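Local coordinates for glutamate receptor kainate-like protein (Pleurobrachia bachei, PDB 4ZDM) that binds glycine in its extracellular ligand-binding domain and probably gates an ion channel as a subunit of a ctenophore ionotropic glutamate receptor, at residues K138-P149 and R180-E191. Sequence-based numbering, arbitrary orientation.
Sequences KYQWGVVDSRNP and RMRAGGFVFIDE. With NA (sodium ion), chain E; GLY (glycine), chain B.
The tip of the Phe186 ring fills the place where a side chain on Gly142 would stand, its CZ 3.6 Å from Gly142 CA; a CB there would collide with the ring. With CG anti to the backbone N (chi1 -179°), the ring swings back across strand 140-144, and Arg180 CB covers the centre of one of its faces. On the same side of the sheet the Phe188 ring turns its edge to Val144, whose CG2 comes to 3.7 Å from Phe188 CZ, while Tyr174 and Leu178 of helix 174-182 also pack on Phe188. Trp141, Val187 and Ile189 form the other surface: Trp141 CB abuts Val187 CB, and Trp141 CD1 touches Ile189 CD1, the two side chains pointing the same way, while the indole NE1 bonds Ile164 O. The parallel strands 140-144 and 186-191 are zipped by four backbone bonds, from Gln140 N to Gly185 O through to Ile189 N to Gly142 O, the last almost straight. They belong to the sheet of one lobe of the clamshell-like ligand-binding domain of ionotropic glutamate receptors; the residues that follow strand 140-144 and the end of strand 186-191 reach the bound glycine. Here Arg147 crosses Asp190 at about a right angle: NH2 meets the syn lone pair of Asp190 OD1 at 2.9 Å, NE adds weak bonds to both oxygens, and NH1 pairs with Glu17. The ligand CA sits over the guanidinium centre. An alanine in place of Arg147 would probably leave the buried Asp190 carboxylate without its charge partner and take away the flat surface against which the ligand CA rests. Pro149 CG fits against Glu191 CG (3.7 Å). Glu191 OE1 accepts from the ligand N at 2.8 Å; Glu191 OE2 bonds Ser96 and accepts from Asn148 ND2 on its anti side, 30° out of the carboxylate plane.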
ATOM      1  N   LYS A 138      43.740  13.389 -18.491  1.00 25.97           N
ATOM      2  CA  LYS A 138      44.014  13.865 -17.142  1.00 29.81           C
ATOM      3  C   LYS A 138      42.879  13.550 -16.166  1.00 30.01           C
ATOM      4  O   LYS A 138      43.117  13.182 -15.019  1.00 27.29           O
ATOM      5  CB  LYS A 138      44.257  15.373 -17.162  1.00 33.47           C
ATOM      6  CG  LYS A 138      44.485  16.000 -15.784  1.00 40.31           C
ATOM      7  CD  LYS A 138      44.953  17.445 -15.935  1.00 48.00           C
ATOM      8  CE  LYS A 138      45.006  18.181 -14.610  1.00 52.70           C
ATOM      9  NZ  LYS A 138      45.409  17.314 -13.477  1.00 56.74           N
ATOM     10  N   TYR A 139      41.642  13.693 -16.633  1.00 23.99           N
ATOM     11  CA  TYR A 139      40.490  13.528 -15.753  1.00 25.60           C
ATOM     12  C   TYR A 139      39.691  12.303 -16.100  1.00 17.86           C
ATOM     13  O   TYR A 139      39.395  12.062 -17.268  1.00 22.15           O
ATOM     14  CB  TYR A 139      39.581  14.731 -15.855  1.00 22.91           C
ATOM     15  CG  TYR A 139      40.223  16.000 -15.410  1.00 28.16           C
ATOM     16  CD1 TYR A 139      40.276  16.340 -14.071  1.00 27.53           C
ATOM     17  CD2 TYR A 139      40.811  16.848 -16.337  1.00 34.35           C
ATOM     18  CE1 TYR A 139      40.888  17.518 -13.658  1.00 36.62           C
ATOM     19  CE2 TYR A 139      41.423  18.026 -15.938  1.00 41.97           C
ATOM     20  CZ  TYR A 139      41.459  18.350 -14.602  1.00 40.56           C
ATOM     21  OH  TYR A 139      42.058  19.524 -14.224  1.00 48.76           O
ATOM     22  N   GLN A 140      39.364  11.532 -15.068  1.00 18.22           N
ATOM     23  CA  GLN A 140      38.273  10.571 -15.140  1.00 21.97           C
ATOM     24  C   GLN A 140      36.953  11.335 -15.006  1.00 16.21           C
ATOM     25  O   GLN A 140      36.918  12.471 -14.556  1.00 18.21           O
ATOM     26  CB  GLN A 140      38.344   9.542 -14.023  1.00 23.71           C
ATOM     27  CG  GLN A 140      39.541   8.599 -14.117  1.00 39.40           C
ATOM     28  CD  GLN A 140      39.471   7.543 -13.048  1.00 45.02           C
ATOM     29  OE1 GLN A 140      39.838   7.792 -11.905  1.00 52.94           O
ATOM     30  NE2 GLN A 140      38.936   6.374 -13.397  1.00 48.00           N
ATOM     31  N   TRP A 141      35.864  10.700 -15.414  1.00 17.09           N
ATOM     32  CA  TRP A 141      34.558  11.271 -15.103  1.00 14.65           C
ATOM     33  C   TRP A 141      33.578  10.161 -14.776  1.00 14.44           C
ATOM     34  O   TRP A 141      33.793   9.004 -15.097  1.00 17.56           O
ATOM     35  CB  TRP A 141      34.050  12.124 -16.256  1.00 14.91           C
ATOM     36  CG  TRP A 141      33.805  11.404 -17.554  1.00 14.91           C
ATOM     37  CD1 TRP A 141      32.598  10.919 -17.991  1.00 17.59           C
ATOM     38  CD2 TRP A 141      34.743  11.125 -18.595  1.00 15.75           C
ATOM     39  NE1 TRP A 141      32.728  10.351 -19.225  1.00 18.68           N
ATOM     40  CE2 TRP A 141      34.041  10.466 -19.620  1.00 19.13           C
ATOM     41  CE3 TRP A 141      36.119  11.365 -18.758  1.00 20.12           C
ATOM     42  CZ2 TRP A 141      34.660  10.035 -20.788  1.00 21.98           C
ATOM     43  CZ3 TRP A 141      36.721  10.932 -19.924  1.00 23.12           C
ATOM     44  CH2 TRP A 141      35.981  10.295 -20.928  1.00 22.99           C
ATOM     45  N   GLY A 142      32.487  10.524 -14.098  1.00 13.42           N
ATOM     46  CA  GLY A 142      31.548   9.571 -13.584  1.00 12.99           C
ATOM     47  C   GLY A 142      30.104  10.039 -13.522  1.00 12.53           C
ATOM     48  O   GLY A 142      29.832  11.218 -13.468  1.00 13.85           O
ATOM     49  N   VAL A 143      29.211   9.061 -13.521  1.00 13.96           N
ATOM     50  CA  VAL A 143      27.766   9.265 -13.373  1.00 13.14           C
ATOM     51  C   VAL A 143      27.240   8.190 -12.436  1.00 13.73           C
ATOM     52  O   VAL A 143      27.852   7.100 -12.321  1.00 14.26           O
ATOM     53  CB  VAL A 143      27.019   9.229 -14.736  1.00 13.27           C
ATOM     54  CG1 VAL A 143      27.462  10.336 -15.596  1.00 15.53           C
ATOM     55  CG2 VAL A 143      27.166   7.900 -15.420  1.00 14.61           C
ATOM     56  N   VAL A 144      26.110   8.449 -11.791  1.00 11.75           N
ATOM     57  CA  VAL A 144      25.428   7.461 -10.953  1.00 11.66           C
ATOM     58  C   VAL A 144      24.639   6.470 -11.782  1.00 13.85           C
ATOM     59  O   VAL A 144      23.877   6.854 -12.657  1.00 13.15           O
ATOM     60  CB  VAL A 144      24.490   8.107  -9.957  1.00 12.41           C
ATOM     61  CG1 VAL A 144      23.919   7.126  -8.980  1.00 13.56           C
ATOM     62  CG2 VAL A 144      25.178   9.212  -9.198  1.00 12.67           C
ATOM     63  N   ASP A 145      24.784   5.189 -11.481  1.00 12.41           N
ATOM     64  CA  ASP A 145      23.958   4.190 -12.138  1.00 15.35           C
ATOM     65  C   ASP A 145      22.495   4.386 -11.794  1.00 12.06           C
ATOM     66  O   ASP A 145      22.145   4.664 -10.648  1.00 14.43           O
ATOM     67  CB  ASP A 145      24.365   2.775 -11.714  1.00 16.84           C
ATOM     68  CG  ASP A 145      23.468   1.706 -12.311  1.00 21.22           C
ATOM     69  OD1 ASP A 145      23.665   1.374 -13.495  1.00 27.38           O
ATOM     70  OD2 ASP A 145      22.541   1.253 -11.622  1.00 24.13           O
ATOM     71  N   SER A 146      21.643   4.206 -12.803  1.00 13.05           N
ATOM     72  CA  SER A 146      20.176   4.209 -12.635  1.00 12.84           C
ATOM     73  C   SER A 146      19.668   5.536 -12.097  1.00 14.36           C
ATOM     74  O   SER A 146      18.649   5.593 -11.413  1.00 16.58           O
ATOM     75  CB  SER A 146      19.715   3.055 -11.746  1.00 16.31           C
ATOM     76  OG  SER A 146      19.987   1.796 -12.383  1.00 16.78           O
ATOM     77  N   ARG A 147      20.309   6.623 -12.492  1.00 12.45           N
ATOM     78  CA  ARG A 147      19.884   7.968 -12.164  1.00 10.51           C
ATOM     79  C   ARG A 147      19.775   8.742 -13.486  1.00 10.24           C
ATOM     80  O   ARG A 147      20.309   8.323 -14.493  1.00 12.77           O
ATOM     81  CB  ARG A 147      20.889   8.609 -11.190  1.00 10.36           C
ATOM     82  CG  ARG A 147      20.487   9.904 -10.601  1.00 10.68           C
ATOM     83  CD  ARG A 147      21.630  10.481  -9.785  1.00 12.38           C
ATOM     84  NE  ARG A 147      21.497  11.865  -9.369  1.00 11.43           N
ATOM     85  CZ  ARG A 147      20.901  12.259  -8.270  1.00 10.43           C
ATOM     86  NH1 ARG A 147      20.233  11.396  -7.506  1.00 14.24           N
ATOM     87  NH2 ARG A 147      20.920  13.555  -7.975  1.00 11.09           N
ATOM     88  N   ASN A 148      19.022   9.841 -13.502  1.00 10.14           N
ATOM     89  CA  ASN A 148      18.718  10.538 -14.751  1.00  9.57           C
ATOM     90  C   ASN A 148      19.897  11.006 -15.611  1.00 10.95           C
ATOM     91  O   ASN A 148      19.826  10.866 -16.828  1.00 11.47           O
ATOM     92  CB  ASN A 148      17.826  11.719 -14.396  1.00  9.87           C
ATOM     93  CG  ASN A 148      17.611  12.684 -15.557  1.00  9.75           C
ATOM     94  OD1 ASN A 148      16.947  12.378 -16.545  1.00 11.78           O
ATOM     95  ND2 ASN A 148      18.166  13.896 -15.410  1.00 11.87           N
ATOM     96  N   PRO A 149      20.996  11.537 -15.042  1.00 10.45           N
ATOM     97  CA  PRO A 149      22.068  11.938 -15.963  1.00 10.09           C
ATOM     98  C   PRO A 149      22.570  10.815 -16.873  1.00 13.52           C
ATOM     99  O   PRO A 149      22.688  11.079 -18.061  1.00 12.71           O
ATOM    100  CB  PRO A 149      23.174  12.459 -15.018  1.00 11.69           C
ATOM    101  CG  PRO A 149      22.363  12.940 -13.813  1.00 10.37           C
ATOM    102  CD  PRO A 149      21.317  11.904 -13.651  1.00 11.77           C
ATOM    103  N   ARG A 180      34.069  10.998  -4.775  1.00 14.61           N
ATOM    104  CA  ARG A 180      35.132  10.824  -5.740  1.00 14.72           C
ATOM    105  C   ARG A 180      35.553  12.150  -6.324  1.00 15.99           C
ATOM    106  O   ARG A 180      36.752  12.413  -6.565  1.00 17.32           O
ATOM    107  CB  ARG A 180      34.699   9.890  -6.849  1.00 18.04           C
ATOM    108  CG  ARG A 180      34.562   8.456  -6.465  1.00 22.65           C
ATOM    109  CD  ARG A 180      35.924   7.805  -6.451  1.00 40.20           C
ATOM    110  NE  ARG A 180      36.501   7.598  -7.781  1.00 38.17           N
ATOM    111  CZ  ARG A 180      36.267   6.542  -8.555  1.00 35.17           C
ATOM    112  NH1 ARG A 180      35.419   5.583  -8.198  1.00 38.16           N
ATOM    113  NH2 ARG A 180      36.874   6.457  -9.707  1.00 25.71           N
ATOM    114  N   MET A 181      34.583  13.014  -6.600  1.00 15.23           N
ATOM    115  CA  MET A 181      34.902  14.341  -7.101  1.00 16.18           C
ATOM    116  C   MET A 181      35.760  15.143  -6.119  1.00 20.47           C
ATOM    117  O   MET A 181      36.748  15.787  -6.503  1.00 18.19           O
ATOM    118  CB  MET A 181      33.600  15.101  -7.387  1.00 15.91           C
ATOM    119  CG  MET A 181      33.768  16.532  -7.878  1.00 17.15           C
ATOM    120  SD  MET A 181      32.214  17.419  -7.891  1.00 21.95           S
ATOM    121  CE  MET A 181      31.972  17.679  -6.162  1.00 26.71           C
ATOM    122  N   ARG A 182      35.355  15.131  -4.864  1.00 17.18           N
ATOM    123  CA  ARG A 182      36.097  15.872  -3.835  1.00 18.32           C
ATOM    124  C   ARG A 182      37.529  15.399  -3.699  1.00 24.82           C
ATOM    125  O   ARG A 182      38.381  16.189  -3.261  1.00 23.87           O
ATOM    126  CB  ARG A 182      35.368  15.778  -2.498  1.00 17.83           C
ATOM    127  CG  ARG A 182      34.130  16.611  -2.455  1.00 20.63           C
ATOM    128  CD  ARG A 182      33.343  16.361  -1.200  1.00 22.90           C
ATOM    129  NE  ARG A 182      32.097  17.100  -1.227  1.00 22.60           N
ATOM    130  CZ  ARG A 182      30.905  16.574  -0.957  1.00 20.03           C
ATOM    131  NH1 ARG A 182      30.786  15.305  -0.582  1.00 26.92           N
ATOM    132  NH2 ARG A 182      29.831  17.352  -1.018  1.00 23.75           N
ATOM    133  N   ALA A 183      37.812  14.144  -4.054  1.00 18.17           N
ATOM    134  CA  ALA A 183      39.180  13.582  -3.935  1.00 21.79           C
ATOM    135  C   ALA A 183      40.105  14.020  -5.064  1.00 27.05           C
ATOM    136  O   ALA A 183      41.333  13.815  -4.998  1.00 26.17           O
ATOM    137  CB  ALA A 183      39.132  12.088  -3.896  1.00 23.09           C
ATOM    138  N   GLY A 184      39.538  14.603  -6.105  1.00 22.17           N
ATOM    139  CA  GLY A 184      40.293  15.164  -7.204  1.00 18.36           C
ATOM    140  C   GLY A 184      40.467  14.284  -8.428  1.00 17.88           C
ATOM    141  O   GLY A 184      40.354  13.068  -8.352  1.00 21.43           O
ATOM    142  N   GLY A 185      40.734  14.903  -9.562  1.00 18.65           N
ATOM    143  CA  GLY A 185      40.988  14.145 -10.769  1.00 22.69           C
ATOM    144  C   GLY A 185      39.779  13.470 -11.386  1.00 18.54           C
ATOM    145  O   GLY A 185      39.907  12.599 -12.257  1.00 21.03           O
ATOM    146  N   PHE A 186      38.597  13.916 -10.962  1.00 20.15           N
ATOM    147  CA  PHE A 186      37.349  13.218 -11.286  1.00 18.88           C
ATOM    148  C   PHE A 186      36.228  14.225 -11.503  1.00 16.07           C
ATOM    149  O   PHE A 186      35.891  14.976 -10.584  1.00 18.72           O
ATOM    150  CB  PHE A 186      37.008  12.268 -10.144  1.00 18.02           C
ATOM    151  CG  PHE A 186      35.758  11.450 -10.333  1.00 19.07           C
ATOM    152  CD1 PHE A 186      34.520  11.949  -9.960  1.00 16.54           C
ATOM    153  CD2 PHE A 186      35.830  10.147 -10.809  1.00 20.48           C
ATOM    154  CE1 PHE A 186      33.362  11.154 -10.077  1.00 18.98           C
ATOM    155  CE2 PHE A 186      34.684   9.374 -10.939  1.00 25.03           C
ATOM    156  CZ  PHE A 186      33.464   9.884 -10.579  1.00 18.81           C
ATOM    157  N   VAL A 187      35.646  14.236 -12.715  1.00 15.03           N
ATOM    158  CA  VAL A 187      34.524  15.100 -13.066  1.00 14.34           C
ATOM    159  C   VAL A 187      33.231  14.329 -12.805  1.00 15.34           C
ATOM    160  O   VAL A 187      33.020  13.262 -13.376  1.00 16.68           O
ATOM    161  CB  VAL A 187      34.587  15.564 -14.522  1.00 16.56           C
ATOM    162  CG1 VAL A 187      33.399  16.391 -14.872  1.00 16.19           C
ATOM    163  CG2 VAL A 187      35.870  16.386 -14.769  1.00 16.55           C
ATOM    164  N   PHE A 188      32.409  14.858 -11.925  1.00 13.80           N
ATOM    165  CA  PHE A 188      31.108  14.267 -11.634  1.00 13.97           C
ATOM    166  C   PHE A 188      30.072  15.008 -12.428  1.00 11.15           C
ATOM    167  O   PHE A 188      29.937  16.226 -12.311  1.00 13.36           O
ATOM    168  CB  PHE A 188      30.813  14.334 -10.132  1.00 13.18           C
ATOM    169  CG  PHE A 188      29.548  13.612  -9.690  1.00 11.38           C
ATOM    170  CD1 PHE A 188      29.153  12.418 -10.249  1.00 14.44           C
ATOM    171  CD2 PHE A 188      28.803  14.107  -8.643  1.00 12.18           C
ATOM    172  CE1 PHE A 188      27.990  11.800  -9.825  1.00 12.18           C
ATOM    173  CE2 PHE A 188      27.652  13.453  -8.198  1.00 12.20           C
ATOM    174  CZ  PHE A 188      27.258  12.302  -8.793  1.00 10.70           C
ATOM    175  N   ILE A 189      29.335  14.273 -13.258  1.00 11.01           N
ATOM    176  CA  ILE A 189      28.289  14.862 -14.077  1.00 10.73           C
ATOM    177  C   ILE A 189      26.935  14.503 -13.445  1.00 12.75           C
ATOM    178  O   ILE A 189      26.546  13.332 -13.469  1.00 12.42           O
ATOM    179  CB  ILE A 189      28.346  14.407 -15.541  1.00 12.67           C
ATOM    180  CG1 ILE A 189      29.696  14.757 -16.174  1.00 15.70           C
ATOM    181  CG2 ILE A 189      27.194  15.048 -16.288  1.00 15.15           C
ATOM    182  CD1 ILE A 189      29.939  14.049 -17.508  1.00 20.19           C
ATOM    183  N   ASP A 190      26.273  15.495 -12.872  1.00 10.08           N
ATOM    184  CA  ASP A 190      24.985  15.252 -12.218  1.00 10.15           C
ATOM    185  C   ASP A 190      24.136  16.513 -12.291  1.00 11.56           C
ATOM    186  O   ASP A 190      24.283  17.295 -13.209  1.00 12.72           O
ATOM    187  CB  ASP A 190      25.208  14.722 -10.805  1.00 10.78           C
ATOM    188  CG  ASP A 190      24.027  13.897 -10.293  1.00 15.29           C
ATOM    189  OD1 ASP A 190      23.074  14.464  -9.756  1.00 14.92           O
ATOM    190  OD2 ASP A 190      24.074  12.664 -10.431  1.00 14.42           O
ATOM    191  N   GLU A 191      23.176  16.649 -11.388  1.00  9.72           N
ATOM    192  CA  GLU A 191      22.065  17.574 -11.591  1.00 10.24           C
ATOM    193  C   GLU A 191      22.166  18.847 -10.798  1.00 10.21           C
ATOM    194  O   GLU A 191      22.323  18.838  -9.579  1.00 11.34           O
ATOM    195  CB  GLU A 191      20.725  16.911 -11.221  1.00 10.30           C
ATOM    196  CG  GLU A 191      20.474  15.604 -12.001  1.00 10.62           C
ATOM    197  CD  GLU A 191      19.097  14.988 -11.729  1.00 10.44           C
ATOM    198  OE1 GLU A 191      18.478  15.346 -10.690  1.00 12.92           O
ATOM    199  OE2 GLU A 191      18.662  14.172 -12.590  1.00 12.19           O
TER
HETATM  200 NA    NA E 304      25.302   1.995 -15.147  0.73 36.45          NA
HETATM  201  N   GLY B 301      16.817  13.408  -9.526  1.00 13.76           N
HETATM  202  CA  GLY B 301      17.504  12.157  -9.938  1.00 10.93           C
HETATM  203  C   GLY B 301      16.687  11.258 -10.799  1.00 11.46           C
HETATM  204  O   GLY B 301      17.178  10.243 -11.318  1.00 10.01           O
HETATM  205  OXT GLY B 301      15.462  11.510 -11.010  1.00  9.68           O
HETATM  206  O   HOH W   1      42.357  11.265 -12.719  1.00 45.67           O
HETATM  207  O   HOH W   2      38.687   8.805  -9.013  1.00 38.04           O
HETATM  208  O   HOH W   3      25.204  11.182 -12.277  1.00 11.62           O
HETATM  209  O   HOH W   4      25.959   0.785 -17.410  1.00 47.68           O